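Local structure of acyl carrier protein (Thermotoga maritima, 1VKU) at residues Lys16-Lys21 and Met58-Glu63; Leu66-Glu71 and Ile83-Lys88. The protein probably carries the growing fatty acid chain through the steps of fatty acid biosynthesis, as a member of the acyl carrier protein family. One frame throughout, in Å; residues are numbered along the deposited sequence. Where two conformers were deposited one is given.

Contact 1: residues Lys16-Lys21 and Met58-Glu63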
# COMPACT_ATOMS: atom_id res chain seq x y z
N LYS A 16 6.45 -3.06 9.04
CA LYS A 16 5.40 -2.90 10.06
C LYS A 16 4.74 -1.55 9.94
O LYS A 16 3.53 -1.45 10.05
CB LYS A 16 5.92 -3.16 11.48
CG LYS A 16 6.52 -4.57 11.62
CD LYS A 16 6.56 -5.13 13.05
CE LYS A 16 6.95 -6.62 12.97
NZ LYS A 16 7.33 -7.22 14.27
N LYS A 17 5.54 -0.51 9.74
CA LYS A 17 5.04 0.85 9.65
C LYS A 17 4.17 1.07 8.41
O LYS A 17 3.11 1.67 8.51
CB LYS A 17 6.19 1.85 9.73
CG LYS A 17 6.87 1.96 11.10
CD LYS A 17 8.02 2.93 11.02
CE LYS A 17 8.73 3.05 12.34
NZ LYS A 17 9.83 4.00 12.17
N LEU A 18 4.61 0.59 7.26
CA LEU A 18 3.81 0.69 6.04
C LEU A 18 2.56 -0.18 6.06
O LEU A 18 1.54 0.20 5.52
CB LEU A 18 4.65 0.43 4.79
CG LEU A 18 5.73 1.50 4.59
CD1 LEU A 18 6.67 1.05 3.51
CD2 LEU A 18 5.12 2.84 4.24
N ILE A 19 2.62 -1.35 6.70
CA ILE A 19 1.38 -2.10 6.88
C ILE A 19 0.42 -1.31 7.77
O ILE A 19 -0.79 -1.26 7.52
CB ILE A 19 1.66 -3.52 7.40
CG1 ILE A 19 2.35 -4.33 6.30
CG2 ILE A 19 0.38 -4.21 7.80
CD1 ILE A 19 3.05 -5.62 6.80
N ALA A 20 0.96 -0.69 8.82
CA ALA A 20 0.11 0.07 9.72
C ALA A 20 -0.50 1.26 9.00
O ALA A 20 -1.64 1.60 9.28
CB ALA A 20 0.90 0.53 10.97
N LYS A 21 0.26 1.89 8.10
CA LYS A 21 -0.25 3.00 7.31
C LYS A 21 -1.35 2.51 6.34
O LYS A 21 -2.41 3.12 6.24
CB LYS A 21 0.89 3.66 6.52
CG LYS A 21 0.49 4.94 5.87
CD LYS A 21 0.30 5.95 6.97
CE LYS A 21 -0.20 7.20 6.42
NZ LYS A 21 -0.50 8.06 7.53
N MSE A 58 -2.97 6.12 -4.85
CA MSE A 58 -2.99 7.57 -4.89
C MSE A 58 -2.92 8.16 -3.49
O MSE A 58 -2.32 9.23 -3.30
CB MSE A 58 -4.20 8.10 -5.64
CG MSE A 58 -4.11 7.85 -7.12
SE MSE A 58 -5.85 8.21 -8.02
CE MSE A 58 -5.75 10.20 -8.06
N PHE A 59 -3.49 7.46 -2.51
CA PHE A 59 -3.37 7.90 -1.10
C PHE A 59 -1.94 7.74 -0.57
O PHE A 59 -1.44 8.64 0.08
CB PHE A 59 -4.34 7.17 -0.16
CG PHE A 59 -5.80 7.57 -0.29
CD1 PHE A 59 -6.20 8.90 -0.25
CD2 PHE A 59 -6.79 6.59 -0.40
CE1 PHE A 59 -7.54 9.24 -0.36
CE2 PHE A 59 -8.12 6.92 -0.49
CZ PHE A 59 -8.49 8.24 -0.48
N PHE A 60 -1.29 6.62 -0.85
CA PHE A 60 0.13 6.46 -0.54
C PHE A 60 1.01 7.48 -1.27
O PHE A 60 1.93 8.04 -0.69
CB PHE A 60 0.60 5.05 -0.87
CG PHE A 60 0.46 4.09 0.29
CD1 PHE A 60 1.42 4.05 1.29
CD2 PHE A 60 -0.62 3.27 0.38
CE1 PHE A 60 1.31 3.19 2.36
CE2 PHE A 60 -0.76 2.38 1.48
CZ PHE A 60 0.20 2.36 2.47
N GLU A 61 0.72 7.72 -2.54
CA GLU A 61 1.45 8.73 -3.30
C GLU A 61 1.43 10.09 -2.61
O GLU A 61 2.43 10.81 -2.56
CB GLU A 61 0.84 8.84 -4.69
CG GLU A 61 1.10 7.68 -5.63
CD GLU A 61 0.65 7.96 -7.07
OE1 GLU A 61 -0.45 8.50 -7.29
OE2 GLU A 61 1.41 7.63 -7.99
N ASP A 62 0.26 10.49 -2.13
CA ASP A 62 0.10 11.80 -1.57
C ASP A 62 0.76 11.85 -0.20
O ASP A 62 1.39 12.85 0.14
CB ASP A 62 -1.38 12.12 -1.43
CG ASP A 62 -1.64 13.56 -1.01
OD1 ASP A 62 -0.99 14.47 -1.56
OD2 ASP A 62 -2.50 13.86 -0.15
N GLU A 63 0.63 10.76 0.57
CA GLU A 63 1.16 10.69 1.92
C GLU A 63 2.67 10.75 1.89
O GLU A 63 3.28 11.29 2.80
CB GLU A 63 0.79 9.38 2.62
CG GLU A 63 -0.57 9.37 3.29
CD GLU A 63 -0.67 10.36 4.44
OE1 GLU A 63 0.21 10.36 5.32
OE2 GLU A 63 -1.65 11.13 4.44
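The ammonium NZ of K21 is shared between two carboxylates: it forms a salt bridge to E63 on the facing helix, NZ to OE1 3.3 Å, weak as a hydrogen bond, and a second one to E24, a turn further along its own helix. The bridge spans the outer edge of the packing between helix 14-28 and helix 50-64 of the acyl carrier protein helical bundle. The two short segments run at 120° to each other with their axes 12.5 Å apart at closest approach, a gap bridged by side chains. K21 starts out with CG anti to the backbone N (chi1 -170°), which aims the chain at the other helix, and the bend at chi2 then carries CE and NZ to E63, whose side chain comes in nearly perpendicular to it. K21 CE lies 3.4 Å from the same oxygen, E63 OE1.

Beneath the bridge the buried ring of F60 reaches from helix 50-64 into the interior; the ring and the K21 chain lie alongside, pointing opposite ways, with K21 CG 4.0 Å from F60 CE1. F22 and I25 of helix 14-28 and L82 of helix 79-92 also touch this ring. L18 meets it with a methyl, CD2 to F60 CE1 4.3 Å, while the backbone O of L18 lies at the ring edge, in the ring plane, 4.0 Å from F60 CZ.

Contact 2: residues Leu66-Glu71 and Ile83-Lys88; sequences LRIEDE and IDIVIK
This is a purely apolar contact of methyl groups, made where the loop that follows helix 50-64 runs along helix 79-92 at the side of the bundle. L66 and I68, two residues apart in an extended part of the loop, both direct their side chains to the helix. They meet the neighbouring helix residues V86 and I85. The tightest approach belongs to I68, whose CD1 lies 3.8 Å from I85 CG2. That one methyl of I85 is embraced by three atoms of I68, for CG1 and CG2 of I68 are also within 4.0 Å of it. I85 CG2 stands anti to its own backbone N (chi1 of the CG1 branch -80°), which turns this methyl to the loop. I68 CD1 reaches on to V86 CG2 at 4.4 Å, so the end of the isoleucine spans two helix residues.

L66 touches V86 from another direction, the two side chains lying roughly perpendicular, with L66 CD1 4.0 Å from V86 CG1. The buried V86 also packs on L18 and F60, and I68 on V57, which joins this seam to the interior between helices 14-28 and 50-64. At its far end the loop passes through E69, the N-cap of the short helix 70-73. Such a loop, leading from the second long helix into a short one and lying against the last, is characteristic of the acyl carrier protein four-helix fold.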
# COMPACT_ATOMS: atom_id res chain seq x y z
N LEU A 66 5.23 10.51 -3.44
CA LEU A 66 5.75 9.52 -4.39
C LEU A 66 4.96 9.60 -5.67
O LEU A 66 3.91 10.22 -5.71
CB LEU A 66 5.57 8.09 -3.86
CG LEU A 66 6.16 7.79 -2.51
CD1 LEU A 66 5.97 6.33 -2.16
CD2 LEU A 66 7.62 8.12 -2.56
N ARG A 67 5.49 8.99 -6.72
CA ARG A 67 4.74 8.70 -7.92
C ARG A 67 4.91 7.22 -8.20
O ARG A 67 6.03 6.71 -8.17
CB ARG A 67 5.23 9.54 -9.10
CG ARG A 67 4.30 10.71 -9.43
N ILE A 68 3.80 6.53 -8.41
CA ILE A 68 3.80 5.12 -8.79
C ILE A 68 3.17 5.01 -10.17
O ILE A 68 2.01 5.39 -10.37
CB ILE A 68 3.08 4.28 -7.74
CG1 ILE A 68 3.85 4.38 -6.41
CG2 ILE A 68 2.95 2.83 -8.21
CD1 ILE A 68 3.10 3.83 -5.18
N GLU A 69 3.94 4.51 -11.13
CA GLU A 69 3.54 4.40 -12.53
C GLU A 69 2.39 3.42 -12.70
O GLU A 69 2.26 2.49 -11.92
CB GLU A 69 4.74 3.98 -13.41
CG GLU A 69 6.04 4.72 -13.12
CD GLU A 69 5.90 6.24 -13.13
OE1 GLU A 69 5.18 6.80 -13.99
OE2 GLU A 69 6.53 6.90 -12.26
N ASP A 70 1.58 3.64 -13.73
CA ASP A 70 0.37 2.86 -13.96
C ASP A 70 0.68 1.41 -14.22
O ASP A 70 -0.06 0.53 -13.78
CB ASP A 70 -0.43 3.43 -15.14
CG ASP A 70 -1.09 4.76 -14.80
OD1 ASP A 70 -1.33 5.04 -13.60
OD2 ASP A 70 -1.41 5.60 -15.68
N GLU A 71 1.78 1.16 -14.91
CA GLU A 71 2.19 -0.19 -15.19
C GLU A 71 2.45 -0.96 -13.90
O GLU A 71 2.09 -2.13 -13.81
CB GLU A 71 3.42 -0.22 -16.09
CG GLU A 71 4.68 0.34 -15.44
N ILE A 83 3.74 -2.70 -0.41
CA ILE A 83 4.74 -2.35 0.58
C ILE A 83 6.10 -2.26 -0.13
O ILE A 83 6.85 -1.31 0.07
CB ILE A 83 4.78 -3.43 1.72
CG1 ILE A 83 3.43 -3.59 2.46
CG2 ILE A 83 5.93 -3.16 2.71
CD1 ILE A 83 2.71 -2.27 2.83
N ASP A 84 6.37 -3.22 -0.99
CA ASP A 84 7.64 -3.30 -1.69
C ASP A 84 7.84 -2.12 -2.63
O ASP A 84 8.91 -1.55 -2.69
CB ASP A 84 7.71 -4.58 -2.50
CG ASP A 84 8.11 -5.80 -1.67
OD1 ASP A 84 8.49 -5.66 -0.47
OD2 ASP A 84 8.07 -6.95 -2.16
N ILE A 85 6.81 -1.77 -3.38
CA ILE A 85 6.87 -0.66 -4.29
C ILE A 85 7.16 0.63 -3.53
O ILE A 85 8.06 1.35 -3.90
CB ILE A 85 5.58 -0.57 -5.11
CG1 ILE A 85 5.65 -1.58 -6.25
CG2 ILE A 85 5.39 0.83 -5.70
CD1 ILE A 85 4.31 -2.07 -6.75
N VAL A 86 6.40 0.90 -2.47
CA VAL A 86 6.59 2.09 -1.62
C VAL A 86 8.01 2.19 -1.04
O VAL A 86 8.66 3.22 -1.21
CB VAL A 86 5.51 2.17 -0.52
CG1 VAL A 86 5.81 3.28 0.48
CG2 VAL A 86 4.13 2.40 -1.17
N ILE A 87 8.50 1.13 -0.40
CA ILE A 87 9.92 1.10 0.01
C ILE A 87 10.89 1.45 -1.11
O ILE A 87 11.81 2.25 -0.91
CB ILE A 87 10.29 -0.27 0.65
CG1 ILE A 87 9.62 -0.41 2.01
CG2 ILE A 87 11.80 -0.40 0.81
CD1 ILE A 87 9.44 -1.86 2.49
N LYS A 88 10.69 0.84 -2.29
CA LYS A 88 11.53 1.10 -3.45
C LYS A 88 11.47 2.56 -3.85
O LYS A 88 12.52 3.15 -4.11
CB LYS A 88 11.14 0.21 -4.64
CG LYS A 88 12.15 0.21 -5.78
CD LYS A 88 11.60 -0.44 -7.06

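How the contacts relate
Contact 1 joins two long helices, 14-28 and 50-64, whereas contact 2 lays a loop against a third, 79-92. Each combines buried with more accessible residues, but only contact 1 carries a charged pair at its exposed edge; contact 2, farther from the centre of the chain, is wholly aliphatic. Their centres are 11 Å apart and they share an interior: L18 CD1 packs 3.6 Å from I87 CG1. A polar link lies on another face of helix 50-64, where E61 probably accepts a hydrogen bond from I68 N at OE2 (2.7 Å) and another from L66 N at its backbone O, tying the loop to the helix it follows.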